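Local atomic coordinates of probable GTP-binding protein EngB (Pyrococcus horikoshii, PDB entry 2CXX), a protein that binds guanine nucleotides as a GTPase of the EngB family and is probably needed for normal cell division and septation. Residues 16-19 with 20-24; 73-76 with 77-81; 89-92 with 93-96; 162-165 with 166-169. One frame throughout, in Å; residues are numbered along the deposited sequence.

Interaction 1 (16-19 with 20-24). With GDP (guanosine-5'-diphosphate), chain D.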
loop_
_atom_site.group_PDB
_atom_site.type_symbol
_atom_site.label_atom_id
_atom_site.label_comp_id
_atom_site.label_asym_id
_atom_site.label_seq_id
_atom_site.Cartn_x
_atom_site.Cartn_y
_atom_site.Cartn_z
ATOM N N THR A 16 -0.519 -6.445 -9.117
ATOM C CA THR A 16 -1.740 -6.476 -9.924
ATOM C C THR A 16 -2.381 -5.069 -10.054
ATOM O O THR A 16 -2.780 -4.620 -11.146
ATOM C CB THR A 16 -2.815 -7.442 -9.322
ATOM O OG1 THR A 16 -2.278 -8.775 -9.251
ATOM C CG2 THR A 16 -4.022 -7.512 -10.269
ATOM N N LEU A 17 -2.437 -4.331 -8.963
ATOM C CA LEU A 17 -3.030 -2.982 -8.989
ATOM C C LEU A 17 -2.194 -2.057 -9.903
ATOM O O LEU A 17 -2.721 -1.303 -10.696
ATOM C CB LEU A 17 -3.071 -2.400 -7.559
ATOM C CG LEU A 17 -3.422 -0.928 -7.411
ATOM C CD1 LEU A 17 -4.725 -0.595 -8.168
ATOM C CD2 LEU A 17 -3.533 -0.604 -5.946
ATOM N N ILE A 18 -0.874 -2.120 -9.783
ATOM C CA ILE A 18 -0.011 -1.276 -10.611
ATOM C C ILE A 18 -0.213 -1.579 -12.081
ATOM O O ILE A 18 -0.214 -0.649 -12.927
ATOM C CB ILE A 18 1.451 -1.435 -10.232
ATOM C CG1 ILE A 18 1.676 -0.745 -8.886
ATOM C CG2 ILE A 18 2.345 -0.770 -11.318
ATOM C CD1 ILE A 18 3.011 -0.935 -8.256
ATOM N N TYR A 19 -0.370 -2.854 -12.391
ATOM C CA TYR A 19 -0.669 -3.235 -13.778
ATOM C C TYR A 19 -2.040 -2.689 -14.206
ATOM O O TYR A 19 -2.179 -2.232 -15.344
ATOM C CB TYR A 19 -0.641 -4.771 -13.912
ATOM C CG TYR A 19 -1.193 -5.251 -15.227
ATOM C CD1 TYR A 19 -0.562 -4.926 -16.418
ATOM C CD2 TYR A 19 -2.378 -5.980 -15.287
ATOM C CE1 TYR A 19 -1.109 -5.317 -17.640
ATOM C CE2 TYR A 19 -2.912 -6.374 -16.531
ATOM C CZ TYR A 19 -2.265 -6.025 -17.663
ATOM O OH TYR A 19 -2.834 -6.378 -18.862
ATOM N N ARG A 20 -3.074 -2.803 -13.365
ATOM C CA ARG A 20 -4.389 -2.225 -13.742
ATOM C C ARG A 20 -4.324 -0.706 -14.005
ATOM O O ARG A 20 -4.981 -0.172 -14.918
ATOM C CB ARG A 20 -5.409 -2.445 -12.647
ATOM C CG ARG A 20 -5.864 -3.825 -12.528
ATOM C CD ARG A 20 -6.425 -4.313 -13.851
ATOM N NE ARG A 20 -7.049 -5.612 -13.672
ATOM C CZ ARG A 20 -7.821 -6.173 -14.584
ATOM N NH1 ARG A 20 -8.050 -5.521 -15.729
ATOM N NH2 ARG A 20 -8.346 -7.371 -14.358
ATOM N N LEU A 21 -3.521 -0.000 -13.211
ATOM C CA LEU A 21 -3.377 1.438 -13.302
ATOM C C LEU A 21 -2.517 1.897 -14.483
ATOM O O LEU A 21 -2.817 2.854 -15.164
ATOM C CB LEU A 21 -2.721 1.973 -11.992
ATOM C CG LEU A 21 -3.725 2.031 -10.815
ATOM C CD1 LEU A 21 -2.971 2.486 -9.517
ATOM C CD2 LEU A 21 -4.866 3.054 -11.124
ATOM N N THR A 22 -1.469 1.163 -14.765
ATOM C CA THR A 22 -0.532 1.601 -15.763
ATOM C C THR A 22 -0.403 0.768 -17.031
ATOM O O THR A 22 0.253 1.196 -17.950
ATOM C CB THR A 22 0.893 1.580 -15.185
ATOM O OG1 THR A 22 1.256 0.214 -14.922
ATOM C CG2 THR A 22 0.980 2.338 -13.828
ATOM N N GLY A 23 -0.939 -0.432 -17.022
ATOM C CA GLY A 23 -0.767 -1.305 -18.187
ATOM C C GLY A 23 0.630 -1.900 -18.237
ATOM O O GLY A 23 1.001 -2.518 -19.242
ATOM N N LYS A 24 1.437 -1.729 -17.182
ATOM C CA LYS A 24 2.785 -2.288 -17.146
ATOM C C LYS A 24 2.900 -3.411 -16.107
ATOM O O LYS A 24 2.536 -3.217 -14.934
ATOM C CB LYS A 24 3.798 -1.166 -16.853
ATOM C CG LYS A 24 3.785 -0.163 -18.013
ATOM C CD LYS A 24 4.757 0.952 -17.866
ATOM C CE LYS A 24 4.845 1.727 -19.126
ATOM N NZ LYS A 24 5.862 2.800 -18.992
HETATM P PB GDP D . 1.708 -8.523 -4.563
HETATM O O1B GDP D . 2.588 -9.547 -3.928
HETATM O O2B GDP D . 1.013 -7.624 -3.464
HETATM O O3B GDP D . 2.212 -7.832 -5.813
HETATM O O3A GDP D . 0.470 -9.360 -5.102
HETATM P PA GDP D . -0.083 -9.878 -6.508
HETATM O O1A GDP D . -0.504 -8.728 -7.337
HETATM O O2A GDP D . 0.999 -10.762 -7.230
HETATM O "O5'" GDP D . -1.440 -10.642 -6.127
HETATM C "C5'" GDP D . -1.203 -11.673 -5.217
HETATM C "C4'" GDP D . -2.373 -12.665 -5.239
HETATM O "O4'" GDP D . -3.653 -11.948 -4.950
HETATM C "C3'" GDP D . -2.667 -13.335 -6.537
HETATM O "O3'" GDP D . -2.954 -14.731 -6.687
HETATM C "C2'" GDP D . -3.618 -12.360 -7.266
HETATM O "O2'" GDP D . -4.437 -13.109 -8.241
HETATM C "C1'" GDP D . -4.569 -12.089 -6.097
HETATM N N9 GDP D . -5.323 -10.832 -6.202
HETATM C C8 GDP D . -4.842 -9.538 -6.505
HETATM N N7 GDP D . -5.815 -8.694 -6.480
HETATM C C5 GDP D . -6.974 -9.354 -6.168
HETATM C C6 GDP D . -8.341 -8.979 -5.991
HETATM O O6 GDP D . -8.710 -7.854 -6.126
HETATM N N1 GDP D . -9.272 -9.956 -5.652
HETATM C C2 GDP D . -8.892 -11.259 -5.499
HETATM N N2 GDP D . -9.853 -12.188 -5.171
HETATM N N3 GDP D . -7.632 -11.635 -5.660
HETATM C C4 GDP D . -6.655 -10.717 -5.991
#

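Interaction 2 (73-76 with 77-81)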
loop_
_atom_site.group_PDB
_atom_site.type_symbol
_atom_site.label_atom_id
_atom_site.label_comp_id
_atom_site.label_asym_id
_atom_site.label_seq_id
_atom_site.Cartn_x
_atom_site.Cartn_y
_atom_site.Cartn_z
ATOM N N VAL A 73 12.184 2.175 4.531
ATOM C CA VAL A 73 12.109 3.284 5.507
ATOM C C VAL A 73 13.133 4.349 5.157
ATOM O O VAL A 73 12.822 5.553 5.109
ATOM C CB VAL A 73 12.392 2.742 6.957
ATOM C CG1 VAL A 73 12.776 3.911 7.849
ATOM C CG2 VAL A 73 11.119 1.989 7.519
ATOM N N HIS A 74 14.356 3.918 4.888
ATOM C CA HIS A 74 15.418 4.848 4.558
ATOM C C HIS A 74 15.120 5.593 3.236
ATOM O O HIS A 74 15.253 6.788 3.156
ATOM C CB HIS A 74 16.769 4.114 4.515
ATOM C CG HIS A 74 17.949 5.044 4.472
ATOM N ND1 HIS A 74 18.150 6.021 5.420
ATOM C CD2 HIS A 74 18.906 5.240 3.526
ATOM C CE1 HIS A 74 19.171 6.785 5.061
ATOM N NE2 HIS A 74 19.647 6.333 3.916
ATOM N N PHE A 75 14.677 4.881 2.223
ATOM C CA PHE A 75 14.339 5.556 0.977
ATOM C C PHE A 75 13.225 6.593 1.205
ATOM O O PHE A 75 13.330 7.782 0.815
ATOM C CB PHE A 75 13.853 4.530 -0.042
ATOM C CG PHE A 75 13.556 5.129 -1.374
ATOM C CD1 PHE A 75 14.558 5.186 -2.357
ATOM C CD2 PHE A 75 12.291 5.683 -1.631
ATOM C CE1 PHE A 75 14.306 5.785 -3.571
ATOM C CE2 PHE A 75 12.027 6.288 -2.850
ATOM C CZ PHE A 75 13.039 6.344 -3.824
ATOM N N ILE A 76 12.158 6.174 1.873
ATOM C CA ILE A 76 11.034 7.139 2.059
ATOM C C ILE A 76 11.424 8.317 2.965
ATOM O O ILE A 76 11.058 9.478 2.710
ATOM C CB ILE A 76 9.771 6.410 2.621
ATOM C CG1 ILE A 76 9.335 5.347 1.629
ATOM C CG2 ILE A 76 8.651 7.415 2.889
ATOM C CD1 ILE A 76 8.249 4.369 2.143
ATOM N N GLU A 77 12.191 8.050 4.000
ATOM C CA GLU A 77 12.654 9.165 4.835
ATOM C C GLU A 77 13.515 10.092 3.983
ATOM O O GLU A 77 13.324 11.305 4.008
ATOM C CB GLU A 77 13.528 8.664 5.984
ATOM C CG GLU A 77 12.723 8.148 7.167
ATOM C CD GLU A 77 13.602 7.503 8.249
ATOM O OE1 GLU A 77 13.091 7.373 9.377
ATOM O OE2 GLU A 77 14.780 7.139 7.985
ATOM N N ASP A 78 14.434 9.543 3.211
ATOM C CA ASP A 78 15.353 10.392 2.413
ATOM C C ASP A 78 14.743 11.157 1.240
ATOM O O ASP A 78 15.238 12.228 0.842
ATOM C CB ASP A 78 16.500 9.560 1.844
ATOM C CG ASP A 78 17.456 9.073 2.887
ATOM O OD1 ASP A 78 17.316 9.467 4.044
ATOM O OD2 ASP A 78 18.368 8.294 2.525
ATOM N N ASN A 79 13.698 10.596 0.672
ATOM C CA ASN A 79 13.025 11.184 -0.474
ATOM C C ASN A 79 11.653 11.781 -0.130
ATOM O O ASN A 79 10.908 12.172 -1.029
ATOM C CB ASN A 79 12.842 10.114 -1.523
ATOM C CG ASN A 79 14.130 9.679 -2.149
ATOM O OD1 ASN A 79 14.614 10.309 -3.114
ATOM N ND2 ASN A 79 14.720 8.608 -1.631
ATOM N N ALA A 80 11.313 11.864 1.154
ATOM C CA ALA A 80 9.997 12.360 1.552
ATOM C C ALA A 80 9.600 13.679 0.896
ATOM O O ALA A 80 8.473 13.816 0.459
ATOM C CB ALA A 80 9.878 12.506 3.108
ATOM N N LYS A 81 10.514 14.637 0.840
ATOM C CA LYS A 81 10.169 15.923 0.218
ATOM C C LYS A 81 9.861 15.826 -1.266
ATOM O O LYS A 81 9.325 16.778 -1.846
ATOM C CB LYS A 81 11.308 16.931 0.390
ATOM C CG LYS A 81 11.659 17.216 1.845
ATOM C CD LYS A 81 10.409 17.735 2.619
ATOM C CE LYS A 81 10.827 18.540 3.866
ATOM N NZ LYS A 81 11.712 19.709 3.458
#

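Interaction 3 (89-92 with 93-96)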
loop_
_atom_site.group_PDB
_atom_site.type_symbol
_atom_site.label_atom_id
_atom_site.label_comp_id
_atom_site.label_asym_id
_atom_site.label_seq_id
_atom_site.Cartn_x
_atom_site.Cartn_y
_atom_site.Cartn_z
ATOM N N VAL A 89 -1.372 -0.373 -0.243
ATOM C CA VAL A 89 -2.317 -1.411 -0.668
ATOM C C VAL A 89 -2.482 -2.391 0.468
ATOM O O VAL A 89 -1.501 -2.853 0.982
ATOM C CB VAL A 89 -1.747 -2.165 -1.845
ATOM C CG1 VAL A 89 -2.819 -3.030 -2.465
ATOM C CG2 VAL A 89 -1.201 -1.152 -2.891
ATOM N N VAL A 90 -3.717 -2.672 0.887
ATOM C CA VAL A 90 -3.982 -3.676 1.925
ATOM C C VAL A 90 -4.951 -4.671 1.380
ATOM O O VAL A 90 -5.693 -4.401 0.431
ATOM C CB VAL A 90 -4.551 -3.108 3.236
ATOM C CG1 VAL A 90 -3.559 -1.987 3.765
ATOM C CG2 VAL A 90 -5.907 -2.568 3.025
ATOM N N ASP A 91 -4.955 -5.851 1.998
ATOM C CA ASP A 91 -5.841 -6.926 1.571
ATOM C C ASP A 91 -7.025 -6.738 2.546
ATOM O O ASP A 91 -6.882 -7.017 3.709
ATOM C CB ASP A 91 -5.101 -8.260 1.766
ATOM C CG ASP A 91 -5.984 -9.472 1.558
ATOM O OD1 ASP A 91 -7.219 -9.326 1.669
ATOM O OD2 ASP A 91 -5.418 -10.561 1.314
ATOM N N GLY A 92 -8.149 -6.224 2.034
ATOM C CA GLY A 92 -9.306 -5.931 2.888
ATOM C C GLY A 92 -9.865 -7.135 3.647
ATOM O O GLY A 92 -10.377 -7.008 4.776
ATOM N N LYS A 93 -9.796 -8.307 3.024
ATOM C CA LYS A 93 -10.263 -9.532 3.732
ATOM C C LYS A 93 -9.314 -9.951 4.851
ATOM O O LYS A 93 -9.750 -10.188 5.996
ATOM C CB LYS A 93 -10.422 -10.722 2.765
ATOM C CG LYS A 93 -11.065 -11.932 3.520
ATOM C CD LYS A 93 -11.320 -13.121 2.645
ATOM C CE LYS A 93 -12.024 -14.247 3.461
ATOM N NZ LYS A 93 -11.314 -14.453 4.774
ATOM N N ALA A 94 -8.017 -10.067 4.567
ATOM C CA ALA A 94 -7.085 -10.509 5.578
ATOM C C ALA A 94 -6.628 -9.532 6.656
ATOM O O ALA A 94 -6.456 -9.908 7.823
ATOM C CB ALA A 94 -5.810 -11.129 4.885
ATOM N N ALA A 95 -6.407 -8.286 6.262
ATOM C CA ALA A 95 -5.871 -7.252 7.149
ATOM C C ALA A 95 -6.494 -7.098 8.501
ATOM O O ALA A 95 -5.780 -7.045 9.494
ATOM C CB ALA A 95 -5.866 -5.886 6.424
ATOM N N PRO A 96 -7.842 -7.088 8.581
ATOM C CA PRO A 96 -8.389 -6.935 9.937
ATOM C C PRO A 96 -8.110 -8.152 10.844
ATOM O O PRO A 96 -7.869 -7.989 12.050
ATOM C CB PRO A 96 -9.890 -6.723 9.685
ATOM C CG PRO A 96 -9.940 -6.142 8.248
ATOM C CD PRO A 96 -8.894 -6.975 7.549
#

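Interaction 4 (162-165 with 166-169). With GDP (guanosine-5'-diphosphate), chain D.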
loop_
_atom_site.group_PDB
_atom_site.type_symbol
_atom_site.label_atom_id
_atom_site.label_comp_id
_atom_site.label_asym_id
_atom_site.label_seq_id
_atom_site.Cartn_x
_atom_site.Cartn_y
_atom_site.Cartn_z
ATOM N N PRO A 162 -11.995 1.290 -1.475
ATOM C CA PRO A 162 -12.044 -0.143 -1.773
ATOM C C PRO A 162 -12.016 -0.414 -3.296
ATOM O O PRO A 162 -12.655 0.271 -4.108
ATOM C CB PRO A 162 -13.329 -0.593 -1.084
ATOM C CG PRO A 162 -14.192 0.619 -1.106
ATOM C CD PRO A 162 -13.279 1.798 -0.941
ATOM N N ILE A 163 -11.237 -1.424 -3.694
ATOM C CA ILE A 163 -11.122 -1.770 -5.124
ATOM C C ILE A 163 -10.989 -3.297 -5.274
ATOM O O ILE A 163 -10.810 -4.025 -4.286
ATOM C CB ILE A 163 -9.793 -1.186 -5.728
ATOM C CG1 ILE A 163 -8.633 -1.632 -4.818
ATOM C CG2 ILE A 163 -9.766 0.360 -5.692
ATOM C CD1 ILE A 163 -7.269 -1.377 -5.369
ATOM N N SER A 164 -11.122 -3.766 -6.513
ATOM C CA SER A 164 -10.741 -5.146 -6.832
ATOM C C SER A 164 -9.775 -5.001 -8.007
ATOM O O SER A 164 -10.200 -4.735 -9.115
ATOM C CB SER A 164 -11.880 -6.059 -7.287
ATOM O OG SER A 164 -11.316 -7.298 -7.729
ATOM N N ALA A 165 -8.471 -5.154 -7.746
ATOM C CA ALA A 165 -7.467 -5.070 -8.784
ATOM C C ALA A 165 -7.667 -6.239 -9.758
ATOM O O ALA A 165 -7.299 -6.132 -10.960
ATOM C CB ALA A 165 -6.042 -5.157 -8.172
ATOM N N LYS A 166 -8.228 -7.329 -9.244
ATOM C CA LYS A 166 -8.450 -8.507 -10.066
ATOM C C LYS A 166 -9.490 -8.264 -11.132
ATOM O O LYS A 166 -9.235 -8.547 -12.282
ATOM C CB LYS A 166 -8.905 -9.709 -9.241
ATOM C CG LYS A 166 -9.337 -10.935 -10.082
ATOM C CD LYS A 166 -9.390 -12.174 -9.220
ATOM C CE LYS A 166 -9.335 -13.488 -10.071
ATOM N NZ LYS A 166 -9.177 -14.693 -9.187
ATOM N N PHE A 167 -10.654 -7.785 -10.716
ATOM C CA PHE A 167 -11.753 -7.557 -11.648
ATOM C C PHE A 167 -11.906 -6.140 -12.154
ATOM O O PHE A 167 -12.654 -5.880 -13.104
ATOM C CB PHE A 167 -13.046 -8.021 -11.003
ATOM C CG PHE A 167 -13.054 -9.464 -10.687
ATOM C CD1 PHE A 167 -12.666 -9.908 -9.440
ATOM C CD2 PHE A 167 -13.424 -10.396 -11.648
ATOM C CE1 PHE A 167 -12.648 -11.262 -9.126
ATOM C CE2 PHE A 167 -13.409 -11.758 -11.354
ATOM C CZ PHE A 167 -13.023 -12.196 -10.086
ATOM N N GLY A 168 -11.207 -5.198 -11.532
ATOM C CA GLY A 168 -11.293 -3.840 -12.014
ATOM C C GLY A 168 -12.209 -2.898 -11.244
ATOM O O GLY A 168 -12.210 -1.690 -11.505
ATOM N N ASP A 169 -12.970 -3.411 -10.298
ATOM C CA ASP A 169 -13.882 -2.587 -9.516
ATOM C C ASP A 169 -13.243 -1.322 -8.866
ATOM O O ASP A 169 -12.296 -1.445 -8.090
ATOM C CB ASP A 169 -14.512 -3.405 -8.365
ATOM C CG ASP A 169 -15.321 -4.619 -8.834
ATOM O OD1 ASP A 169 -14.876 -5.359 -9.707
ATOM O OD2 ASP A 169 -16.419 -4.857 -8.293
HETATM P PB GDP D . 1.708 -8.523 -4.563
HETATM O O1B GDP D . 2.588 -9.547 -3.928
HETATM O O2B GDP D . 1.013 -7.624 -3.464
HETATM O O3B GDP D . 2.212 -7.832 -5.813
HETATM O O3A GDP D . 0.470 -9.360 -5.102
HETATM P PA GDP D . -0.083 -9.878 -6.508
HETATM O O1A GDP D . -0.504 -8.728 -7.337
HETATM O O2A GDP D . 0.999 -10.762 -7.230
HETATM O "O5'" GDP D . -1.440 -10.642 -6.127
HETATM C "C5'" GDP D . -1.203 -11.673 -5.217
HETATM C "C4'" GDP D . -2.373 -12.665 -5.239
HETATM O "O4'" GDP D . -3.653 -11.948 -4.950
HETATM C "C3'" GDP D . -2.667 -13.335 -6.537
HETATM O "O3'" GDP D . -2.954 -14.731 -6.687
HETATM C "C2'" GDP D . -3.618 -12.360 -7.266
HETATM O "O2'" GDP D . -4.437 -13.109 -8.241
HETATM C "C1'" GDP D . -4.569 -12.089 -6.097
HETATM N N9 GDP D . -5.323 -10.832 -6.202
HETATM C C8 GDP D . -4.842 -9.538 -6.505
HETATM N N7 GDP D . -5.815 -8.694 -6.480
HETATM C C5 GDP D . -6.974 -9.354 -6.168
HETATM C C6 GDP D . -8.341 -8.979 -5.991
HETATM O O6 GDP D . -8.710 -7.854 -6.126
HETATM N N1 GDP D . -9.272 -9.956 -5.652
HETATM C C2 GDP D . -8.892 -11.259 -5.499
HETATM N N2 GDP D . -9.853 -12.188 -5.171
HETATM N N3 GDP D . -7.632 -11.635 -5.660
HETATM C C4 GDP D . -6.655 -10.717 -5.991
#

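Interaction 1 (16-19 with 20-24)
Residues 16-22 form the last turns of helix 14-22, and Gly23 and Lys24 follow it; the amides of Arg20, Leu21, Thr22 and Gly23 bond to the carbonyls of Thr16, Leu17, Ile18 and Tyr19, and Gly23 leaves helical geometry with a positive phi of 76°. At the closing turn Ile18 O takes two donors on opposite faces of its carbonyl plane: Thr22 N at 2.9 Å and Thr22 OG1 at 2.6 Å. The hydroxyl reaches it because OG1 sits between the backbone N and the carbonyl carbon of Thr22 (chi1 66°), and Thr22 OG1 accepts from Lys24 N at 3.0 Å, an ST turn. The Tyr19 ring has Lys24 C near its plane at the edge, and Tyr19 CA is 3.4 Å from Lys24 O in a CA-H...O contact. On the buried side Leu17 CD1 meets Leu21 CD1 at 3.8 Å, and both leucines pack on Phe6 of strand 3-8. Arg20 sends its guanidinium to the carbonyls of Ala165 and Lys166. At the other end, Thr16 N (2.9 Å) and Thr16 OG1 (2.6 Å) both donate to GDP O1A, gripping the alpha phosphate from the helix after the P-loop, characteristic of P-loop GTPases.

Interaction 2 (73-76 with 77-81)
Phe75 and Asn79 meet one helical turn apart, with the asparagine amide laid over the phenyl face: ND2 stands 3.3 Å above the plane and over the ring centre, and the two planes are only 25° apart. One bond holds the amide there: Asn79 ND2 donates to Phe75 O at 2.9 Å in a fairly straight line, the acceptor lying close to the amide plane. Asn79 N bonds to the same Phe75 O at 2.8 Å. The phenyl group swings under the amide because its CG is anti to the backbone N (chi1 -177°). Both backbone and side chain of Asn79 are therefore tied to one carbonyl late in helix 62-79. His74 and Asp78 are set quite differently, with imidazole and carboxylate planes 79° apart. Asp78 OD2 comes over one face of the ring, where the angle is too poor for a hydrogen bond to His74 NE2; the approach is so short for an unbonded pair that its exact closeness is doubtful, and it is not an in-plane pairing. Val73 and Glu77 lie side by side, Val73 CG1 being 3.7 Å from Glu77 CD. Ile76 turns inward from helix 62-79 against Phe114 and Phe117 of helix 110-120, and Phe117 is touched by Val73 and Glu77 as well, whereas Phe75 packs on the loop residues Ile38 and Met51.

Interaction 3 (89-92 with 93-96)
Asp91 ends strand 85-91 and caps the helix that follows, its carboxylate receiving backbone amides of the turn in a strand-to-helix junction of the P-loop GTPase fold. Along residues 93-96, Lys93 comes first: its N lies 3.1 Å from Asp91 OD1, but an N-H...O angle of 120° makes this a weak bond. Ala94 follows with the straighter one, Ala94 N donating to Asp91 OD1 at 3.1 Å and 173°. The donor approaches from above the carboxylate plane, well out of it, and Ala94 CB comes 3.6 Å from Asp91 OD2. Because CG is anti to the backbone N of Asp91 (chi1 171°), the carboxylate can reach these amides, while OD2 forms a salt bridge with Lys131, a predicted GTP-binding residue. With an alanine in place of Asp91, the Lys93 and Ala94 amides would probably lose their capping acceptor and the Lys131 ammonium its charged mate. Ala95 next donates from its N to Asp91 O at 2.9 Å, and its methyl points back toward the strand, CB standing 4.4 Å from Val90 CB. Pro96, which has no amide hydrogen, packs on Val141 and Phe144 of helix 138-149. Its CD lies 3.1 Å from the buried Gly92 O, a carbonyl that finds no polar partner in the model.

Interaction 4 (162-165 with 166-169)
The chain folds back between residues 162-165 and 166-169, whose end-to-end directions differ by 138°. Ser164 N donates to Asp169 O at 3.0 Å, in the carbonyl plane and on a lone pair, while Gly168 N returns a bond to Ser164 O at 2.7 Å; Gly168 and Asp169 both face Ser164, a G1 beta bulge. Gly168 has a positive phi, and at its backbone angles a side chain would collide with the carbonyl oxygen of Phe167. Ser164 OG is anti to its own N (chi1 172°), which places it to accept from Phe167 N at 3.1 Å and 171°. This oxygen lies at the Phe167 ring edge, is hydrogen-bonded to Asp133, and stands 3.1 Å from GDP O6. Lys166 N donates to GDP O6 at 3.2 Å, and Lys166 CB approaches GDP C6 at 3.4 Å. The Ser-Ala-Lys run at this oxygen is consistent with the G5 loop of P-loop GTPases. Were Ser164 an alanine, the Phe167 amide would probably be left without its acceptor and Asp133 without this partner. The loop joins strand 160-162 to helix 171-184, with Ile163 packed on strand 125-130 and Ala165 on Thr16 and Leu17 of helix 14-22.

Interactions 1, 3 and 4 gather around the nucleotide side of the fold, whereas interaction 2 lies at the surface, its centre about 24 to 29 Å from the centres of the other three. Interactions 1 and 4 both touch GDP, at the alpha phosphate and guanine respectively, and meet directly, Arg20 reaching the carbonyls of interaction 4 and Thr16 and Leu17 packing on Ala165. Interaction 3 is the buried one; it does not touch interaction 4, but packs on interaction 1 where Leu17 meets Val89. Each contact turns on a different polar device: a threonine closing a helix, an asparagine amide over a phenyl ring, an aspartate capping a helix start, and a serine within a beta bulge.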